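Local coordinates for protein dioxygenase (Pseudomonas brassicacearum, PDB 5V2D) that probably cleaves the central double bond of lignin-derived stilbenes with molecular oxygen at a non-haem iron centre, at residues L390-P395 against F411-H416; P398-N403 against P429-C434; L423-F428 against D475-P480. All blocks are in the same frame, centred on the assembly; numbering follows the deposited sequence.

All three contacts lie on the same side of a beta-propeller, the fold of the carotenoid cleavage oxygenase family. Contact 1 pairs the two middle strands, 387-392 and 413-418, of a four-stranded blade. Contact 3 starts on that blade's outermost strand, 424-427, which bonds to 413-418, and reaches a loop of the next sheet; their centres are about 10 Å apart. Contact 2, centred about 13 Å from contact 1 and 17 Å from contact 3, ties the long connection between the middle strands to the entry of strand 433-442. Contact 1 closes before contact 3 opens, whereas contact 2 crosses both along the chain. Contact 1 holds one blade together, while contacts 2 and 3 tie it to the next.

Contact 1 (L390-P395 against F411-H416); sequences LLAFDP and FNLLVH
N412 turns its carboxamide along the backbone of F393 and D394, while F411 just before it swings its ring against L391. The two segments are the middle antiparallel strands of a propeller blade, and they end in a classic beta bulge: N412 and L413 together face A392. The amide of N412 grips D394 from both its ends. Its OD1 receives D394 N at 3.0 Å, in the carbonyl plane and on a lone pair; its ND2 reaches D394 O, also at 3.0 Å and almost straight (177°), but from above that carbonyl's plane. With CG set between the backbone N and the carbonyl carbon (chi1 57°), the short asparagine side chain brings its amide up to the backbone of D394, just past the end of the strand. Asparagine suits the place because it carries donor and acceptor on one flat group. The F393 ring crosses this amide obliquely, the planes 42° apart.

L391 meets F411 at about a right angle, its CB 3.7 Å from F411 CG, while its CD2 touches L414 CD2 at 3.9 Å. F435 and P438 of strand 433-442 also pack on both leucines, so branched apolar groups suit this face. On the opposite face A392 is small enough to lie between L413 and V415, its CB 4.1 Å from V415 CG2. Backbone bonds join L390 with V415 and A392 with L413, two in each pair. D394 sends its carboxylate to R397 and to E396 N, and its CB rests 3.8 Å from L413 CD1.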
ATOM      1  N   LEU A 390     -12.062  -6.512   1.688  1.00 28.65           N
ATOM      2  CA  LEU A 390     -11.878  -5.524   0.658  1.00 29.16           C
ATOM      3  C   LEU A 390     -12.535  -4.253   1.139  1.00 28.89           C
ATOM      4  O   LEU A 390     -13.479  -4.291   1.943  1.00 28.75           O
ATOM      5  CB  LEU A 390     -12.693  -5.922  -0.620  1.00 32.55           C
ATOM      6  CG  LEU A 390     -12.425  -7.253  -1.304  1.00 35.03           C
ATOM      7  CD1 LEU A 390     -13.511  -7.646  -2.282  1.00 40.68           C
ATOM      8  CD2 LEU A 390     -11.136  -7.146  -2.063  1.00 35.71           C
ATOM      9  N   LEU A 391     -12.121  -3.132   0.600  1.00 25.41           N
ATOM     10  CA  LEU A 391     -12.848  -1.901   0.715  1.00 25.99           C
ATOM     11  C   LEU A 391     -13.551  -1.676  -0.613  1.00 28.28           C
ATOM     12  O   LEU A 391     -13.025  -1.994  -1.701  1.00 27.35           O
ATOM     13  CB  LEU A 391     -11.918  -0.709   0.972  1.00 26.55           C
ATOM     14  CG  LEU A 391     -11.023  -0.817   2.222  1.00 25.54           C
ATOM     15  CD1 LEU A 391     -10.292   0.492   2.479  1.00 25.97           C
ATOM     16  CD2 LEU A 391     -11.918  -1.138   3.426  1.00 28.15           C
ATOM     17  N   ALA A 392     -14.720  -1.070  -0.565  1.00 28.83           N
ATOM     18  CA  ALA A 392     -15.451  -0.757  -1.791  1.00 29.68           C
ATOM     19  C   ALA A 392     -16.164   0.573  -1.654  1.00 31.60           C
ATOM     20  O   ALA A 392     -16.417   1.068  -0.551  1.00 29.30           O
ATOM     21  CB  ALA A 392     -16.468  -1.843  -2.076  1.00 31.85           C
ATOM     22  N   PHE A 393     -16.490   1.165  -2.801  1.00 32.83           N
ATOM     23  CA  PHE A 393     -17.249   2.407  -2.869  1.00 35.88           C
ATOM     24  C   PHE A 393     -18.550   2.102  -3.640  1.00 38.50           C
ATOM     25  O   PHE A 393     -18.498   1.586  -4.730  1.00 41.47           O
ATOM     26  CB  PHE A 393     -16.491   3.465  -3.620  1.00 35.75           C
ATOM     27  CG  PHE A 393     -17.267   4.739  -3.855  1.00 41.50           C
ATOM     28  CD1 PHE A 393     -17.972   5.331  -2.882  1.00 38.99           C
ATOM     29  CD2 PHE A 393     -17.307   5.292  -5.138  1.00 47.37           C
ATOM     30  CE1 PHE A 393     -18.686   6.501  -3.105  1.00 41.93           C
ATOM     31  CE2 PHE A 393     -18.019   6.472  -5.383  1.00 46.92           C
ATOM     32  CZ  PHE A 393     -18.716   7.072  -4.343  1.00 46.37           C
ATOM     33  N   ASP A 394     -19.674   2.350  -2.999  1.00 35.73           N
ATOM     34  CA  ASP A 394     -20.991   2.247  -3.582  1.00 36.56           C
ATOM     35  C   ASP A 394     -21.540   3.646  -3.702  1.00 36.64           C
ATOM     36  O   ASP A 394     -21.918   4.274  -2.699  1.00 35.97           O
ATOM     37  CB  ASP A 394     -21.882   1.391  -2.707  1.00 37.49           C
ATOM     38  CG  ASP A 394     -23.325   1.225  -3.268  1.00 41.99           C
ATOM     39  OD1 ASP A 394     -24.012   0.469  -2.571  1.00 44.69           O
ATOM     40  OD2 ASP A 394     -23.705   1.888  -4.293  1.00 42.36           O
ATOM     41  N   PRO A 395     -21.551   4.195  -4.941  1.00 40.82           N
ATOM     42  CA  PRO A 395     -22.014   5.577  -5.145  1.00 45.52           C
ATOM     43  C   PRO A 395     -23.486   5.813  -4.848  1.00 44.34           C
ATOM     44  O   PRO A 395     -23.872   6.968  -4.700  1.00 42.61           O
ATOM     45  CB  PRO A 395     -21.718   5.860  -6.626  1.00 46.71           C
ATOM     46  CG  PRO A 395     -21.741   4.497  -7.275  1.00 50.28           C
ATOM     47  CD  PRO A 395     -21.201   3.535  -6.228  1.00 46.80           C
ATOM     48  N   PHE A 411     -13.876   5.048   0.443  1.00 28.84           N
ATOM     49  CA  PHE A 411     -14.442   3.717   0.430  1.00 28.69           C
ATOM     50  C   PHE A 411     -15.471   3.673   1.549  1.00 29.62           C
ATOM     51  O   PHE A 411     -15.118   3.830   2.701  1.00 26.84           O
ATOM     52  CB  PHE A 411     -13.419   2.636   0.582  1.00 31.17           C
ATOM     53  CG  PHE A 411     -12.386   2.633  -0.481  1.00 31.98           C
ATOM     54  CD1 PHE A 411     -12.649   2.005  -1.691  1.00 33.80           C
ATOM     55  CD2 PHE A 411     -11.141   3.205  -0.275  1.00 30.11           C
ATOM     56  CE1 PHE A 411     -11.676   1.902  -2.680  1.00 34.99           C
ATOM     57  CE2 PHE A 411     -10.193   3.186  -1.276  1.00 32.01           C
ATOM     58  CZ  PHE A 411     -10.429   2.536  -2.493  1.00 32.12           C
ATOM     59  N   ASN A 412     -16.752   3.498   1.195  1.00 28.63           N
ATOM     60  CA  ASN A 412     -17.816   3.543   2.194  1.00 27.97           C
ATOM     61  C   ASN A 412     -18.332   2.193   2.575  1.00 27.63           C
ATOM     62  O   ASN A 412     -19.318   2.138   3.299  1.00 26.77           O
ATOM     63  CB  ASN A 412     -18.979   4.477   1.760  1.00 30.54           C
ATOM     64  CG  ASN A 412     -19.590   4.083   0.430  1.00 31.12           C
ATOM     65  OD1 ASN A 412     -19.180   3.081  -0.183  1.00 31.17           O
ATOM     66  ND2 ASN A 412     -20.566   4.910  -0.049  1.00 31.84           N
ATOM     67  N   LEU A 413     -17.673   1.110   2.156  1.00 25.43           N
ATOM     68  CA  LEU A 413     -18.009  -0.245   2.584  1.00 27.48           C
ATOM     69  C   LEU A 413     -16.784  -1.055   2.947  1.00 25.96           C
ATOM     70  O   LEU A 413     -15.770  -1.020   2.235  1.00 25.46           O
ATOM     71  CB  LEU A 413     -18.684  -0.979   1.451  1.00 29.48           C
ATOM     72  CG  LEU A 413     -20.047  -0.458   0.941  1.00 31.50           C
ATOM     73  CD1 LEU A 413     -20.459  -1.218  -0.360  1.00 35.16           C
ATOM     74  CD2 LEU A 413     -21.096  -0.538   2.047  1.00 33.17           C
ATOM     75  N   LEU A 414     -16.873  -1.809   4.041  1.00 26.30           N
ATOM     76  CA  LEU A 414     -15.861  -2.747   4.443  1.00 26.43           C
ATOM     77  C   LEU A 414     -16.469  -4.114   4.186  1.00 28.31           C
ATOM     78  O   LEU A 414     -17.504  -4.447   4.800  1.00 25.40           O
ATOM     79  CB  LEU A 414     -15.622  -2.548   5.898  1.00 27.72           C
ATOM     80  CG  LEU A 414     -14.405  -3.039   6.597  1.00 31.30           C
ATOM     81  CD1 LEU A 414     -14.528  -3.262   8.082  1.00 32.00           C
ATOM     82  CD2 LEU A 414     -13.312  -3.807   5.840  1.00 32.58           C
ATOM     83  N   VAL A 415     -15.819  -4.930   3.354  1.00 28.58           N
ATOM     84  CA  VAL A 415     -16.455  -6.115   2.750  1.00 32.10           C
ATOM     85  C   VAL A 415     -15.703  -7.416   3.029  1.00 30.06           C
ATOM     86  O   VAL A 415     -14.492  -7.488   2.972  1.00 26.22           O
ATOM     87  CB  VAL A 415     -16.552  -5.898   1.224  1.00 33.35           C
ATOM     88  CG1 VAL A 415     -17.231  -7.048   0.506  1.00 34.49           C
ATOM     89  CG2 VAL A 415     -17.204  -4.591   0.865  1.00 33.13           C
ATOM     90  N   HIS A 416     -16.445  -8.473   3.313  1.00 31.53           N
ATOM     91  CA  HIS A 416     -15.914  -9.871   3.326  1.00 33.66           C
ATOM     92  C   HIS A 416     -16.498 -10.544   2.071  1.00 34.37           C
ATOM     93  O   HIS A 416     -17.700 -10.689   1.973  1.00 32.73           O
ATOM     94  CB  HIS A 416     -16.365 -10.633   4.591  1.00 38.32           C
ATOM     95  CG  HIS A 416     -15.949 -12.065   4.649  1.00 41.12           C
ATOM     96  ND1 HIS A 416     -16.228 -12.852   5.751  1.00 52.23           N
ATOM     97  CD2 HIS A 416     -15.219 -12.839   3.829  1.00 39.73           C
ATOM     98  CE1 HIS A 416     -15.753 -14.073   5.565  1.00 54.47           C
ATOM     99  NE2 HIS A 416     -15.178 -14.109   4.369  1.00 48.75           N
TER

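Contact 2 (P398-N403 against P429-C434); sequences PYNPAN and PGDSGC
N400 lays its side chain across D431 and S432, and each of its atoms has a different task. CB sits 3.4 Å from D431 O and 3.6 Å from D431 OD1, so this methylene rests against both the backbone and the carboxylate of D431. CG, anti to the backbone N (chi1 -178°), carries the amide onward past the serine hydroxyl. At the tip the two atoms part. ND2 donates to S432 OG at 3.2 Å, with the oxygen nearly in the amide plane, while OD1 turns back to its own segment and takes A402 N at 3.0 Å from well above the carbonyl plane. That second bond makes an Asx turn, which leads the loop into the short 3-10 segment 401-403; asparagine suits the place because it can shape its own turn and hold the other segment at once. The loop thus docks on the connection between strands 424-427 and 433-442 of neighbouring propeller blades.

D431 O is held by two donors, N400 N and N403 ND2, the latter at 2.9 Å and in the carbonyl plane. The same N403 ND2 lies over the centre of the Y399 ring, whose hydroxyl bonds to G404 O. S432 OG, besides accepting from N400, donates to D431 OD1 at 2.9 Å, approaching from above the carboxylate plane.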
ATOM      1  N   PRO A 398     -26.217   6.761   0.702  1.00 37.75           N
ATOM      2  CA  PRO A 398     -26.274   8.140   1.114  1.00 39.97           C
ATOM      3  C   PRO A 398     -24.861   8.729   1.463  1.00 40.04           C
ATOM      4  O   PRO A 398     -23.991   8.007   1.985  1.00 38.40           O
ATOM      5  CB  PRO A 398     -27.163   8.115   2.376  1.00 42.00           C
ATOM      6  CG  PRO A 398     -27.564   6.679   2.623  1.00 42.27           C
ATOM      7  CD  PRO A 398     -26.971   5.808   1.574  1.00 41.40           C
ATOM      8  N   TYR A 399     -24.695  10.013   1.204  1.00 38.94           N
ATOM      9  CA  TYR A 399     -23.441  10.742   1.424  1.00 39.01           C
ATOM     10  C   TYR A 399     -23.772  12.106   1.997  1.00 41.08           C
ATOM     11  O   TYR A 399     -24.362  12.954   1.345  1.00 42.38           O
ATOM     12  CB  TYR A 399     -22.726  10.889   0.088  1.00 41.47           C
ATOM     13  CG  TYR A 399     -21.367  11.588   0.183  1.00 38.41           C
ATOM     14  CD1 TYR A 399     -21.260  12.948   0.044  1.00 40.07           C
ATOM     15  CD2 TYR A 399     -20.211  10.860   0.389  1.00 40.03           C
ATOM     16  CE1 TYR A 399     -20.039  13.597   0.150  1.00 40.63           C
ATOM     17  CE2 TYR A 399     -18.936  11.478   0.474  1.00 38.89           C
ATOM     18  CZ  TYR A 399     -18.845  12.838   0.379  1.00 39.67           C
ATOM     19  OH  TYR A 399     -17.632  13.507   0.457  1.00 34.32           O
ATOM     20  N   ASN A 400     -23.429  12.306   3.250  1.00 41.38           N
ATOM     21  CA  ASN A 400     -23.707  13.563   3.944  1.00 42.83           C
ATOM     22  C   ASN A 400     -22.975  14.707   3.236  1.00 44.81           C
ATOM     23  O   ASN A 400     -21.760  14.652   3.087  1.00 41.22           O
ATOM     24  CB  ASN A 400     -23.257  13.417   5.393  1.00 43.36           C
ATOM     25  CG  ASN A 400     -23.533  14.634   6.241  1.00 46.66           C
ATOM     26  OD1 ASN A 400     -23.978  15.683   5.753  1.00 50.41           O
ATOM     27  ND2 ASN A 400     -23.235  14.514   7.503  1.00 46.10           N
ATOM     28  N   PRO A 401     -23.706  15.746   2.769  1.00 52.54           N
ATOM     29  CA  PRO A 401     -22.967  16.830   2.060  1.00 50.22           C
ATOM     30  C   PRO A 401     -21.971  17.622   2.974  1.00 45.02           C
ATOM     31  O   PRO A 401     -20.998  18.184   2.454  1.00 43.33           O
ATOM     32  CB  PRO A 401     -24.083  17.719   1.479  1.00 53.21           C
ATOM     33  CG  PRO A 401     -25.364  16.958   1.704  1.00 55.92           C
ATOM     34  CD  PRO A 401     -25.147  16.069   2.886  1.00 54.22           C
ATOM     35  N   ALA A 402     -22.148  17.581   4.293  1.00 43.50           N
ATOM     36  CA  ALA A 402     -21.117  18.123   5.219  1.00 43.36           C
ATOM     37  C   ALA A 402     -19.776  17.347   5.206  1.00 42.31           C
ATOM     38  O   ALA A 402     -18.825  17.753   5.883  1.00 41.37           O
ATOM     39  CB  ALA A 402     -21.642  18.159   6.661  1.00 45.12           C
ATOM     40  N   ASN A 403     -19.724  16.249   4.469  1.00 39.05           N
ATOM     41  CA  ASN A 403     -18.467  15.567   4.234  1.00 40.59           C
ATOM     42  C   ASN A 403     -17.546  16.381   3.342  1.00 42.96           C
ATOM     43  O   ASN A 403     -16.357  16.118   3.346  1.00 41.85           O
ATOM     44  CB  ASN A 403     -18.657  14.196   3.550  1.00 37.54           C
ATOM     45  CG  ASN A 403     -19.445  13.196   4.398  1.00 35.14           C
ATOM     46  OD1 ASN A 403     -19.660  13.416   5.612  1.00 34.35           O
ATOM     47  ND2 ASN A 403     -19.881  12.100   3.760  1.00 35.22           N
ATOM     48  N   PRO A 429     -20.959   2.273   7.198  1.00 29.54           N
ATOM     49  CA  PRO A 429     -20.863   2.946   8.501  1.00 30.11           C
ATOM     50  C   PRO A 429     -21.757   4.158   8.673  1.00 31.82           C
ATOM     51  O   PRO A 429     -21.560   4.938   9.576  1.00 35.01           O
ATOM     52  CB  PRO A 429     -19.390   3.399   8.527  1.00 29.10           C
ATOM     53  CG  PRO A 429     -19.111   3.756   7.129  1.00 29.28           C
ATOM     54  CD  PRO A 429     -19.838   2.665   6.321  1.00 29.76           C
ATOM     55  N   GLY A 430     -22.676   4.396   7.759  1.00 32.47           N
ATOM     56  CA  GLY A 430     -23.455   5.613   7.768  1.00 33.62           C
ATOM     57  C   GLY A 430     -22.948   6.535   6.676  1.00 33.49           C
ATOM     58  O   GLY A 430     -21.892   6.324   6.044  1.00 33.39           O
ATOM     59  N   ASP A 431     -23.665   7.642   6.501  1.00 35.08           N
ATOM     60  CA  ASP A 431     -23.386   8.552   5.418  1.00 34.29           C
ATOM     61  C   ASP A 431     -22.155   9.493   5.649  1.00 34.73           C
ATOM     62  O   ASP A 431     -21.865  10.316   4.804  1.00 35.70           O
ATOM     63  CB  ASP A 431     -24.672   9.384   5.104  1.00 39.53           C
ATOM     64  CG  ASP A 431     -25.102  10.369   6.185  1.00 39.35           C
ATOM     65  OD1 ASP A 431     -24.428  10.537   7.210  1.00 44.27           O
ATOM     66  OD2 ASP A 431     -26.148  11.034   5.978  1.00 47.73           O
ATOM     67  N   SER A 432     -21.474   9.376   6.771  1.00 33.81           N
ATOM     68  CA  SER A 432     -20.329  10.250   7.052  1.00 36.90           C
ATOM     69  C   SER A 432     -19.085   9.524   7.418  1.00 34.96           C
ATOM     70  O   SER A 432     -18.287  10.068   8.115  1.00 35.41           O
ATOM     71  CB  SER A 432     -20.640  11.207   8.205  1.00 40.85           C
ATOM     72  OG  SER A 432     -21.943  11.679   8.068  1.00 47.34           O
ATOM     73  N   GLY A 433     -18.941   8.337   6.878  1.00 32.57           N
ATOM     74  CA  GLY A 433     -17.893   7.418   7.211  1.00 32.30           C
ATOM     75  C   GLY A 433     -17.228   6.807   5.998  1.00 30.00           C
ATOM     76  O   GLY A 433     -17.858   6.505   5.021  1.00 26.96           O
ATOM     77  N   CYS A 434     -15.906   6.609   6.093  1.00 27.72           N
ATOM     78  CA  CYS A 434     -15.195   5.800   5.151  1.00 27.68           C
ATOM     79  C   CYS A 434     -13.971   5.189   5.803  1.00 24.83           C
ATOM     80  O   CYS A 434     -13.629   5.507   6.947  1.00 24.01           O
ATOM     81  CB  CYS A 434     -14.795   6.646   3.932  1.00 29.06           C
ATOM     82  SG  CYS A 434     -13.696   8.038   4.328  1.00 29.25           S
TER

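Contact 3 (L423-F428 against D475-P480); sequences LSDAWF and DMASGP
W427 spreads one face of its indole over G479 and P480, which lie side by side beneath its two rings. G479 CA stands 3.5 Å from the centroid of the five-membered ring, and P480 CD 3.4 Å from that of the six-membered ring; both are CH-pi contacts close to the ring normal. P480 crosses the indole at about a right angle and touches it with CD and CG. Proline suits this place because its CD, next to the ring nitrogen, carries slightly polarised C-H bonds. Glycine is required beside it: any CB would run into W427 NE1, and the backbone angles call for glycine in any case.

The turn is type I, M476 to G479, and D475, just ahead of it, accepts S478 N on OD1, an Asx motif. From the strand, D425 extends its carboxylate (CG anti to the backbone N, chi1 177°) to the start of this turn. OD2 takes M476 N at 2.9 Å, from above the carboxylate plane, and OD1 takes A477 N in a weak bond of 3.1 Å. Without the indole, as with an alanine here, G479 and P480 would probably lose their aromatic partner, leaving a gap beside L471, which also packs on W427.

Strand 424-427 is the last of its propeller blade, and the turn joins strands 465-472 and 482-486 of the next sheet, so the contact fastens one blade to its successor. A carboxylate at one end and an aromatic face at the other imply complementary holds: D425 captures amide N-H groups that open the turn, probably favoured by their positive polarisation, while W427 attracts C-H groups of G479, which ends the turn, and of P480 just after it, through dispersion and weak electrostatics.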
ATOM      1  N   LEU A 423     -20.593 -14.561  -2.850  1.00 36.60           N
ATOM      2  CA  LEU A 423     -21.382 -13.584  -2.093  1.00 37.70           C
ATOM      3  C   LEU A 423     -20.481 -12.668  -1.184  1.00 34.67           C
ATOM      4  O   LEU A 423     -19.465 -13.134  -0.662  1.00 33.67           O
ATOM      5  CB  LEU A 423     -22.366 -14.277  -1.162  1.00 38.95           C
ATOM      6  CG  LEU A 423     -23.411 -15.183  -1.902  1.00 48.33           C
ATOM      7  CD1 LEU A 423     -24.268 -15.839  -0.793  1.00 46.20           C
ATOM      8  CD2 LEU A 423     -24.258 -14.493  -3.012  1.00 47.89           C
ATOM      9  N   SER A 424     -20.935 -11.443  -1.004  1.00 35.19           N
ATOM     10  CA  SER A 424     -20.321 -10.422  -0.155  1.00 39.11           C
ATOM     11  C   SER A 424     -21.124 -10.046   1.089  1.00 42.84           C
ATOM     12  O   SER A 424     -22.311 -10.020   1.035  1.00 49.09           O
ATOM     13  CB  SER A 424     -20.029  -9.179  -1.019  1.00 39.61           C
ATOM     14  OG  SER A 424     -19.117  -9.533  -2.081  1.00 35.65           O
ATOM     15  N   ASP A 425     -20.486  -9.843   2.222  1.00 42.86           N
ATOM     16  CA  ASP A 425     -21.100  -9.469   3.515  1.00 44.38           C
ATOM     17  C   ASP A 425     -20.396  -8.109   3.836  1.00 43.07           C
ATOM     18  O   ASP A 425     -19.174  -8.108   4.030  1.00 38.66           O
ATOM     19  CB  ASP A 425     -20.666 -10.553   4.531  1.00 42.08           C
ATOM     20  CG  ASP A 425     -21.174 -10.289   6.038  1.00 48.04           C
ATOM     21  OD1 ASP A 425     -22.113  -9.423   6.214  1.00 53.70           O
ATOM     22  OD2 ASP A 425     -20.695 -10.977   7.125  1.00 46.52           O
ATOM     23  N   ALA A 426     -21.129  -7.000   3.844  1.00 35.37           N
ATOM     24  CA  ALA A 426     -20.513  -5.674   3.955  1.00 34.29           C
ATOM     25  C   ALA A 426     -21.048  -4.861   5.105  1.00 34.59           C
ATOM     26  O   ALA A 426     -22.237  -4.971   5.452  1.00 31.91           O
ATOM     27  CB  ALA A 426     -20.715  -4.889   2.662  1.00 34.35           C
ATOM     28  N   TRP A 427     -20.193  -4.021   5.712  1.00 31.61           N
ATOM     29  CA  TRP A 427     -20.671  -3.035   6.672  1.00 30.48           C
ATOM     30  C   TRP A 427     -20.620  -1.643   6.050  1.00 30.67           C
ATOM     31  O   TRP A 427     -19.553  -1.197   5.546  1.00 28.03           O
ATOM     32  CB  TRP A 427     -19.882  -3.102   8.000  1.00 30.26           C
ATOM     33  CG  TRP A 427     -20.451  -2.137   8.984  1.00 33.08           C
ATOM     34  CD1 TRP A 427     -21.740  -2.084   9.383  1.00 35.11           C
ATOM     35  CD2 TRP A 427     -19.789  -1.059   9.665  1.00 32.10           C
ATOM     36  NE1 TRP A 427     -21.924  -1.076  10.282  1.00 33.63           N
ATOM     37  CE2 TRP A 427     -20.752  -0.427  10.467  1.00 34.96           C
ATOM     38  CE3 TRP A 427     -18.474  -0.610   9.729  1.00 31.44           C
ATOM     39  CZ2 TRP A 427     -20.454   0.661  11.284  1.00 34.18           C
ATOM     40  CZ3 TRP A 427     -18.187   0.452  10.542  1.00 29.99           C
ATOM     41  CH2 TRP A 427     -19.138   1.083  11.288  1.00 33.67           C
ATOM     42  N   PHE A 428     -21.740  -0.933   6.115  1.00 30.26           N
ATOM     43  CA  PHE A 428     -21.818   0.493   5.751  1.00 30.72           C
ATOM     44  C   PHE A 428     -21.859   1.306   7.031  1.00 33.16           C
ATOM     45  O   PHE A 428     -22.710   1.034   7.916  1.00 30.93           O
ATOM     46  CB  PHE A 428     -23.146   0.754   4.954  1.00 31.59           C
ATOM     47  CG  PHE A 428     -23.393   2.220   4.625  1.00 32.87           C
ATOM     48  CD1 PHE A 428     -22.504   2.913   3.799  1.00 31.32           C
ATOM     49  CD2 PHE A 428     -24.518   2.896   5.107  1.00 34.34           C
ATOM     50  CE1 PHE A 428     -22.732   4.227   3.429  1.00 33.08           C
ATOM     51  CE2 PHE A 428     -24.762   4.226   4.763  1.00 35.70           C
ATOM     52  CZ  PHE A 428     -23.842   4.910   3.915  1.00 35.22           C
ATOM     53  N   ASP A 475     -20.031 -11.926  11.136  1.00 37.42           N
ATOM     54  CA  ASP A 475     -21.150 -11.077  10.841  1.00 39.05           C
ATOM     55  C   ASP A 475     -20.740  -9.631  10.615  1.00 36.77           C
ATOM     56  O   ASP A 475     -20.847  -8.808  11.556  1.00 34.51           O
ATOM     57  CB  ASP A 475     -22.136 -11.189  12.040  1.00 39.13           C
ATOM     58  CG  ASP A 475     -23.416 -10.387  11.836  1.00 46.31           C
ATOM     59  OD1 ASP A 475     -23.638  -9.767  10.744  1.00 48.42           O
ATOM     60  OD2 ASP A 475     -24.140 -10.370  12.852  1.00 53.03           O
ATOM     61  N   MET A 476     -20.305  -9.295   9.405  1.00 33.66           N
ATOM     62  CA  MET A 476     -19.831  -7.977   9.129  1.00 33.26           C
ATOM     63  C   MET A 476     -20.962  -6.983   9.095  1.00 34.66           C
ATOM     64  O   MET A 476     -20.828  -5.861   9.575  1.00 31.82           O
ATOM     65  CB  MET A 476     -19.136  -7.922   7.758  1.00 38.99           C
ATOM     66  CG  MET A 476     -17.949  -8.940   7.644  1.00 38.29           C
ATOM     67  SD  MET A 476     -16.532  -8.276   8.496  1.00 37.20           S
ATOM     68  CE  MET A 476     -16.088  -6.898   7.342  1.00 40.85           C
ATOM     69  N   ALA A 477     -22.135  -7.375   8.581  1.00 32.89           N
ATOM     70  CA  ALA A 477     -23.219  -6.396   8.396  1.00 32.43           C
ATOM     71  C   ALA A 477     -23.720  -5.834   9.710  1.00 32.39           C
ATOM     72  O   ALA A 477     -24.275  -4.743   9.770  1.00 31.81           O
ATOM     73  CB  ALA A 477     -24.380  -7.020   7.573  1.00 33.82           C
ATOM     74  N   SER A 478     -23.536  -6.580  10.780  1.00 33.85           N
ATOM     75  CA  SER A 478     -23.886  -6.100  12.082  1.00 36.86           C
ATOM     76  C   SER A 478     -22.969  -4.950  12.625  1.00 36.84           C
ATOM     77  O   SER A 478     -23.271  -4.316  13.631  1.00 34.40           O
ATOM     78  CB  SER A 478     -23.852  -7.296  12.996  1.00 42.30           C
ATOM     79  OG  SER A 478     -23.925  -6.855  14.266  1.00 50.45           O
ATOM     80  N   GLY A 479     -21.851  -4.696  11.974  1.00 32.71           N
ATOM     81  CA  GLY A 479     -20.984  -3.607  12.402  1.00 31.92           C
ATOM     82  C   GLY A 479     -20.085  -3.931  13.569  1.00 30.34           C
ATOM     83  O   GLY A 479     -19.932  -5.108  13.960  1.00 28.92           O
ATOM     84  N   PRO A 480     -19.387  -2.893  14.069  1.00 29.76           N
ATOM     85  CA  PRO A 480     -18.321  -3.085  15.003  1.00 30.53           C
ATOM     86  C   PRO A 480     -18.772  -3.785  16.303  1.00 31.11           C
ATOM     87  O   PRO A 480     -19.843  -3.465  16.786  1.00 31.34           O
ATOM     88  CB  PRO A 480     -17.918  -1.675  15.349  1.00 30.91           C
ATOM     89  CG  PRO A 480     -18.240  -0.879  14.120  1.00 32.11           C
ATOM     90  CD  PRO A 480     -19.428  -1.532  13.516  1.00 29.84           C
TER